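Putative acyl-CoA thioester hydrolase YbhC (Escherichia coli K-12, PDB 3GRH) is a putative thioesterase of the outer membrane, related to pectinesterases but neither binding pectin nor showing pectinesterase activity. Local coordinates at residues K102-N105 with K106-I110; P311-L314 with S315-Y319. One frame throughout, in Å; residues are numbered along the deposited sequence.

How the contacts relate
Both contacts belong to one parallel beta-helix, and each is local, made between neighbouring parts of a continuous stretch. Contact 1 (102-110) is a loop and the start of a strand: it runs from the end of helix 92-100 into strand 108-112, at the surface near one end of the helical stack. Contact 2 (311-319) is a loop between strands 307-311 and 321-324, further along the stack and partly buried. Their centres are 32 Å apart and their nearest atoms about 21 Å, so they do not touch. Contact 2 is closer to the presumed substrate site: the side chain of Thr313 lies about 12 Å from that of Arg340, assigned to substrate binding by similarity. Contact 1 lies away from the annotated sites.

Contact 1 of 2, residues K102-N105 with K106-I110; sequences KRTN and KRQYI
An ST turn at 104-106 lies in the loop between helix 92-100 and strand 108-112: Thr104 OG1 accepts the backbone N of Lys106 at 3.1 Å, with a nearly straight N-H...O angle of 168°. The threonine hydroxyl lies opposite its own backbone N (chi1 -175°), which turns OG1 to the next-but-one amide and sends the methyl to the strand. There Thr104 CG2 sits over one face of the Gln108 carboxamide, almost straight above NE2 at 3.4 Å; the same methyl is 3.5 Å from Lys106 O. The other end of the amide receives Lys102, whose extended chain runs past it so that CD lies 3.3 Å from Gln108 OE1 and NZ donates to OE1 at 3.0 Å. That donor is tilted 28° from the carbonyl plane, on the side of the Thr104 methyl. Gln108 NE2 in turn donates to Ala99 O, at the end of the helix. A leucine in place of Gln108 would probably leave the Lys102 ammonium and the Ala99 carbonyl each without its amide partner, and lose this polar tie between strand and helix end. With both ends engaged, the buried amide is fixed in rotation, its oxygen turned to the lysine and its nitrogen to the helix; the lysine charge would be expected to polarise it and strengthen NE2 as a donor.

Contact 2 of 2, residues P311-L314 with S315-Y319; sequences PATL and SNIYY
The carboxamide of Asn316 has Ile317 CG1 under one face, almost straight below its nitrogen and 3.8 Å from Asn316 ND2; Leu314 CB lies on the same side but past the oxygen end, 3.5 Å from Asn316 OD1. Asn316 CG stands between its backbone N and carbonyl carbon (chi1 59°), a torsion that brings the amide back over the turn, with OD1 toward Leu314 CB and ND2 over Ile317 CG1. Tyr319 leaves the backbone away from 311-314; its ring packs edge-to-face with Tyr53, and its OH is bonded to Asn47 O. Leu314 CB and Ile317 CG1 make an apolar contact at 3.9 Å. The backbone here is a type I beta turn from Leu314 to Ile317, part of the loop that carries the chain from strand 307-311 to strand 321-324 in the parallel beta-helix of this pectinesterase-family fold. Ile317 N closes the turn on Leu314 O at 3.1 Å. Leu314 O and Ile317 O lie 3.2 Å apart, two acceptors that share Arg403, whose NH1 bonds Ile317 O and whose NH2 reaches Leu314 O weakly; its charge probably offsets their repulsion. Just before the turn, Thr313 CG2, opposite its backbone N, packs against Ile317 CG2 at 4.0 Å and lies 3.8 Å from Tyr319 O. The Thr313 hydroxyl accepts Gln351 N, and Tyr319 O is taken by Gln265 NE2.

Contact 1 of 2, residues K102-N105 with K106-I110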
ATOM      1  N   LYS A 102      26.172   9.555   3.057  1.00 15.20           N
ATOM      2  CA  LYS A 102      26.445  10.955   3.423  1.00 16.43           C
ATOM      3  C   LYS A 102      26.054  11.312   4.860  1.00 17.68           C
ATOM      4  O   LYS A 102      26.534  12.295   5.406  1.00 19.14           O
ATOM      5  CB  LYS A 102      25.714  11.891   2.484  1.00 17.37           C
ATOM      6  CG  LYS A 102      26.235  11.921   1.075  1.00 18.47           C
ATOM      7  CD  LYS A 102      25.622  13.115   0.443  1.00 22.28           C
ATOM      8  CE  LYS A 102      25.721  13.151  -1.061  1.00 26.03           C
ATOM      9  NZ  LYS A 102      24.795  14.268  -1.506  1.00 25.71           N
ATOM     10  N   ARG A 103      25.131  10.540   5.433  1.00 18.87           N
ATOM     11  CA  ARG A 103      24.650  10.732   6.811  1.00 19.05           C
ATOM     12  C   ARG A 103      24.116  12.104   7.043  1.00 18.83           C
ATOM     13  O   ARG A 103      24.366  12.714   8.079  1.00 20.47           O
ATOM     14  CB  ARG A 103      25.709  10.387   7.847  1.00 20.65           C
ATOM     15  CG  ARG A 103      26.532   9.230   7.454  1.00 23.65           C
ATOM     16  CD  ARG A 103      25.838   7.920   7.564  1.00 28.90           C
ATOM     17  NE  ARG A 103      26.714   6.872   7.024  1.00 32.10           N
ATOM     18  CZ  ARG A 103      26.351   5.619   6.767  1.00 30.82           C
ATOM     19  NH1 ARG A 103      25.124   5.199   7.033  1.00 29.00           N
ATOM     20  NH2 ARG A 103      27.240   4.769   6.244  1.00 30.77           N
ATOM     21  N   THR A 104      23.346  12.582   6.082  1.00 18.34           N
ATOM     22  CA  THR A 104      22.815  13.931   6.157  1.00 18.37           C
ATOM     23  C   THR A 104      21.328  13.980   6.504  1.00 16.89           C
ATOM     24  O   THR A 104      20.599  13.052   6.201  1.00 17.05           O
ATOM     25  CB  THR A 104      22.971  14.680   4.821  1.00 19.53           C
ATOM     26  OG1 THR A 104      22.535  16.053   4.985  1.00 20.50           O
ATOM     27  CG2 THR A 104      22.247  14.013   3.699  1.00 20.84           C
ATOM     28  N   ASN A 105      20.932  15.074   7.134  1.00 17.37           N
ATOM     29  CA  ASN A 105      19.519  15.371   7.488  1.00 18.09           C
ATOM     30  C   ASN A 105      18.758  15.990   6.320  1.00 17.70           C
ATOM     31  O   ASN A 105      17.488  16.023   6.305  1.00 17.36           O
ATOM     32  CB  ASN A 105      19.454  16.394   8.648  1.00 21.13           C
ATOM     33  CG  ASN A 105      19.915  15.838   9.959  1.00 26.45           C
ATOM     34  OD1 ASN A 105      19.894  14.627  10.190  1.00 32.90           O
ATOM     35  ND2 ASN A 105      20.327  16.736  10.857  1.00 32.00           N
ATOM     36  N   LYS A 106      19.492  16.437   5.313  1.00 15.91           N
ATOM     37  CA  LYS A 106      18.886  17.065   4.171  1.00 17.14           C
ATOM     38  C   LYS A 106      18.345  16.023   3.231  1.00 14.93           C
ATOM     39  O   LYS A 106      18.924  14.957   3.038  1.00 14.84           O
ATOM     40  CB  LYS A 106      19.873  17.973   3.447  1.00 17.41           C
ATOM     41  CG  LYS A 106      19.824  19.409   3.968  1.00 22.22           C
ATOM     42  CD  LYS A 106      20.530  20.431   3.023  1.00 23.64           C
ATOM     43  CE  LYS A 106      20.218  20.191   1.493  1.00 27.71           C
ATOM     44  NZ  LYS A 106      18.973  20.989   1.087  1.00 28.05           N
ATOM     45  N   ARG A 107      17.216  16.365   2.620  1.00 13.83           N
ATOM     46  CA  ARG A 107      16.618  15.486   1.611  1.00 13.01           C
ATOM     47  C   ARG A 107      17.496  15.353   0.374  1.00 12.57           C
ATOM     48  O   ARG A 107      18.081  16.376  -0.115  1.00 13.17           O
ATOM     49  CB  ARG A 107      15.249  16.032   1.178  1.00 11.88           C
ATOM     50  CG  ARG A 107      14.625  15.257   0.157  1.00 13.62           C
ATOM     51  CD  ARG A 107      13.172  15.636  -0.120  1.00 13.41           C
ATOM     52  NE  ARG A 107      12.341  15.313   1.011  1.00 14.06           N
ATOM     53  CZ  ARG A 107      11.923  14.069   1.313  1.00 12.73           C
ATOM     54  NH1 ARG A 107      12.253  13.037   0.578  1.00 10.96           N
ATOM     55  NH2 ARG A 107      11.258  13.885   2.418  1.00 13.21           N
ATOM     56  N   GLN A 108      17.629  14.118  -0.141  1.00 12.98           N
ATOM     57  CA  GLN A 108      18.384  13.853  -1.353  1.00 12.90           C
ATOM     58  C   GLN A 108      17.517  13.345  -2.422  1.00 11.79           C
ATOM     59  O   GLN A 108      16.575  12.624  -2.125  1.00 12.23           O
ATOM     60  CB  GLN A 108      19.480  12.873  -1.097  1.00 13.56           C
ATOM     61  CG  GLN A 108      20.347  13.422  -0.069  1.00 18.11           C
ATOM     62  CD  GLN A 108      21.469  12.582   0.194  1.00 22.60           C
ATOM     63  OE1 GLN A 108      22.471  12.647  -0.510  1.00 24.27           O
ATOM     64  NE2 GLN A 108      21.369  11.814   1.251  1.00 22.93           N
ATOM     65  N   TYR A 109      17.808  13.771  -3.643  1.00 10.92           N
ATOM     66  CA  TYR A 109      17.004  13.487  -4.806  1.00 10.51           C
ATOM     67  C   TYR A 109      17.773  12.642  -5.801  1.00 10.97           C
ATOM     68  O   TYR A 109      18.884  13.005  -6.176  1.00 12.01           O
ATOM     69  CB  TYR A 109      16.624  14.795  -5.478  1.00 10.97           C
ATOM     70  CG  TYR A 109      15.701  15.639  -4.650  1.00 11.72           C
ATOM     71  CD1 TYR A 109      14.356  15.547  -4.818  1.00 15.72           C
ATOM     72  CD2 TYR A 109      16.213  16.576  -3.758  1.00 15.77           C
ATOM     73  CE1 TYR A 109      13.513  16.305  -4.067  1.00 15.44           C
ATOM     74  CE2 TYR A 109      15.337  17.381  -3.005  1.00 14.33           C
ATOM     75  CZ  TYR A 109      13.991  17.175  -3.174  1.00 13.90           C
ATOM     76  OH  TYR A 109      13.017  17.919  -2.521  1.00 17.77           O
ATOM     77  N   ILE A 110      17.159  11.527  -6.202  1.00 11.81           N
ATOM     78  CA  ILE A 110      17.740  10.577  -7.119  1.00 10.76           C
ATOM     79  C   ILE A 110      16.835  10.514  -8.316  1.00 12.20           C
ATOM     80  O   ILE A 110      15.689  10.105  -8.227  1.00 11.22           O
ATOM     81  CB  ILE A 110      17.874   9.178  -6.500  1.00 10.51           C
ATOM     82  CG1 ILE A 110      18.756   9.236  -5.292  1.00 12.50           C
ATOM     83  CG2 ILE A 110      18.464   8.193  -7.568  1.00 12.70           C
ATOM     84  CD1 ILE A 110      18.708   7.966  -4.377  1.00 14.31           C
TER

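Contact 2 of 2, residues P311-L314 with S315-Y319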
ATOM      1  N   PRO A 311      -6.304  -4.855   5.303  1.00  9.58           N
ATOM      2  CA  PRO A 311      -5.715  -4.172   6.417  1.00  8.93           C
ATOM      3  C   PRO A 311      -5.505  -5.128   7.634  1.00  7.87           C
ATOM      4  O   PRO A 311      -6.366  -6.009   7.943  1.00 10.10           O
ATOM      5  CB  PRO A 311      -6.737  -3.093   6.725  1.00  8.88           C
ATOM      6  CG  PRO A 311      -7.960  -3.536   6.193  1.00 12.23           C
ATOM      7  CD  PRO A 311      -7.697  -4.465   5.084  1.00 11.02           C
ATOM      8  N   ALA A 312      -4.414  -4.866   8.325  1.00  8.30           N
ATOM      9  CA  ALA A 312      -3.976  -5.568   9.509  1.00  7.81           C
ATOM     10  C   ALA A 312      -3.946  -4.626  10.732  1.00  8.31           C
ATOM     11  O   ALA A 312      -3.134  -4.770  11.659  1.00 10.84           O
ATOM     12  CB  ALA A 312      -2.594  -6.211   9.307  1.00  8.82           C
ATOM     13  N   THR A 313      -4.774  -3.613  10.719  1.00  7.98           N
ATOM     14  CA  THR A 313      -4.807  -2.581  11.690  1.00  6.74           C
ATOM     15  C   THR A 313      -5.036  -3.180  13.111  1.00  7.21           C
ATOM     16  O   THR A 313      -5.951  -4.003  13.345  1.00  7.18           O
ATOM     17  CB  THR A 313      -5.963  -1.681  11.391  1.00  8.13           C
ATOM     18  OG1 THR A 313      -6.070  -1.480   9.969  1.00  8.94           O
ATOM     19  CG2 THR A 313      -5.838  -0.287  12.154  1.00  9.23           C
ATOM     20  N   LEU A 314      -4.293  -2.674  14.091  1.00  7.79           N
ATOM     21  CA  LEU A 314      -4.407  -3.137  15.438  1.00  9.06           C
ATOM     22  C   LEU A 314      -5.771  -2.704  15.976  1.00  9.44           C
ATOM     23  O   LEU A 314      -6.267  -1.650  15.653  1.00  8.04           O
ATOM     24  CB  LEU A 314      -3.315  -2.515  16.317  1.00 11.17           C
ATOM     25  CG  LEU A 314      -1.967  -3.097  16.004  1.00 12.02           C
ATOM     26  CD1 LEU A 314      -0.871  -2.198  16.593  1.00 16.44           C
ATOM     27  CD2 LEU A 314      -1.892  -4.507  16.510  1.00 14.43           C
ATOM     28  N   SER A 315      -6.363  -3.531  16.834  1.00  8.78           N
ATOM     29  CA  SER A 315      -7.757  -3.257  17.243  1.00 10.04           C
ATOM     30  C   SER A 315      -7.896  -2.037  18.127  1.00 10.43           C
ATOM     31  O   SER A 315      -8.988  -1.439  18.171  1.00 12.13           O
ATOM     32  CB  SER A 315      -8.364  -4.427  18.015  1.00 11.87           C
ATOM     33  OG  SER A 315      -8.490  -5.602  17.242  1.00 18.57           O
ATOM     34  N   ASN A 316      -6.817  -1.591  18.790  1.00  9.43           N
ATOM     35  CA  ASN A 316      -6.800  -0.374  19.578  1.00 10.70           C
ATOM     36  C   ASN A 316      -6.523   0.902  18.798  1.00 10.89           C
ATOM     37  O   ASN A 316      -6.548   2.013  19.357  1.00 13.78           O
ATOM     38  CB  ASN A 316      -5.783  -0.445  20.720  1.00 11.64           C
ATOM     39  CG  ASN A 316      -4.357  -0.678  20.224  1.00 13.39           C
ATOM     40  OD1 ASN A 316      -4.093  -1.711  19.667  1.00 14.09           O
ATOM     41  ND2 ASN A 316      -3.452   0.323  20.377  1.00 16.20           N
ATOM     42  N   ILE A 317      -6.189   0.752  17.532  1.00  8.30           N
ATOM     43  CA  ILE A 317      -5.815   1.856  16.601  1.00  9.59           C
ATOM     44  C   ILE A 317      -6.999   2.120  15.712  1.00  9.43           C
ATOM     45  O   ILE A 317      -7.637   1.198  15.188  1.00 10.94           O
ATOM     46  CB  ILE A 317      -4.556   1.511  15.771  1.00  8.82           C
ATOM     47  CG1 ILE A 317      -3.378   1.375  16.734  1.00 11.87           C
ATOM     48  CG2 ILE A 317      -4.347   2.446  14.589  1.00 10.66           C
ATOM     49  CD1 ILE A 317      -2.966   2.680  17.430  1.00 15.45           C
ATOM     50  N   TYR A 318      -7.353   3.394  15.547  1.00 10.08           N
ATOM     51  CA  TYR A 318      -8.603   3.697  14.884  1.00 11.78           C
ATOM     52  C   TYR A 318      -8.510   3.855  13.388  1.00 12.35           C
ATOM     53  O   TYR A 318      -9.507   3.813  12.685  1.00 12.04           O
ATOM     54  CB  TYR A 318      -9.209   4.961  15.489  1.00 14.15           C
ATOM     55  CG  TYR A 318      -9.701   4.828  16.908  1.00 18.03           C
ATOM     56  CD1 TYR A 318      -9.710   3.622  17.559  1.00 19.93           C
ATOM     57  CD2 TYR A 318     -10.160   5.933  17.568  1.00 25.50           C
ATOM     58  CE1 TYR A 318     -10.147   3.506  18.911  1.00 23.22           C
ATOM     59  CE2 TYR A 318     -10.614   5.851  18.893  1.00 23.96           C
ATOM     60  CZ  TYR A 318     -10.617   4.649  19.547  1.00 25.09           C
ATOM     61  OH  TYR A 318     -11.070   4.595  20.881  1.00 27.83           O
ATOM     62  N   TYR A 319      -7.296   4.008  12.872  1.00 11.36           N
ATOM     63  CA  TYR A 319      -7.107   4.408  11.480  1.00 11.97           C
ATOM     64  C   TYR A 319      -6.227   3.472  10.803  1.00 10.81           C
ATOM     65  O   TYR A 319      -5.067   3.277  11.221  1.00 13.00           O
ATOM     66  CB  TYR A 319      -6.570   5.855  11.367  1.00 12.50           C
ATOM     67  CG  TYR A 319      -7.513   6.822  11.941  1.00 11.72           C
ATOM     68  CD1 TYR A 319      -8.657   7.086  11.276  1.00 17.92           C
ATOM     69  CD2 TYR A 319      -7.384   7.358  13.201  1.00 15.85           C
ATOM     70  CE1 TYR A 319      -9.602   7.887  11.775  1.00 17.15           C
ATOM     71  CE2 TYR A 319      -8.406   8.169  13.733  1.00 14.31           C
ATOM     72  CZ  TYR A 319      -9.510   8.415  12.988  1.00 16.90           C
ATOM     73  OH  TYR A 319     -10.545   9.235  13.411  1.00 17.84           O
TER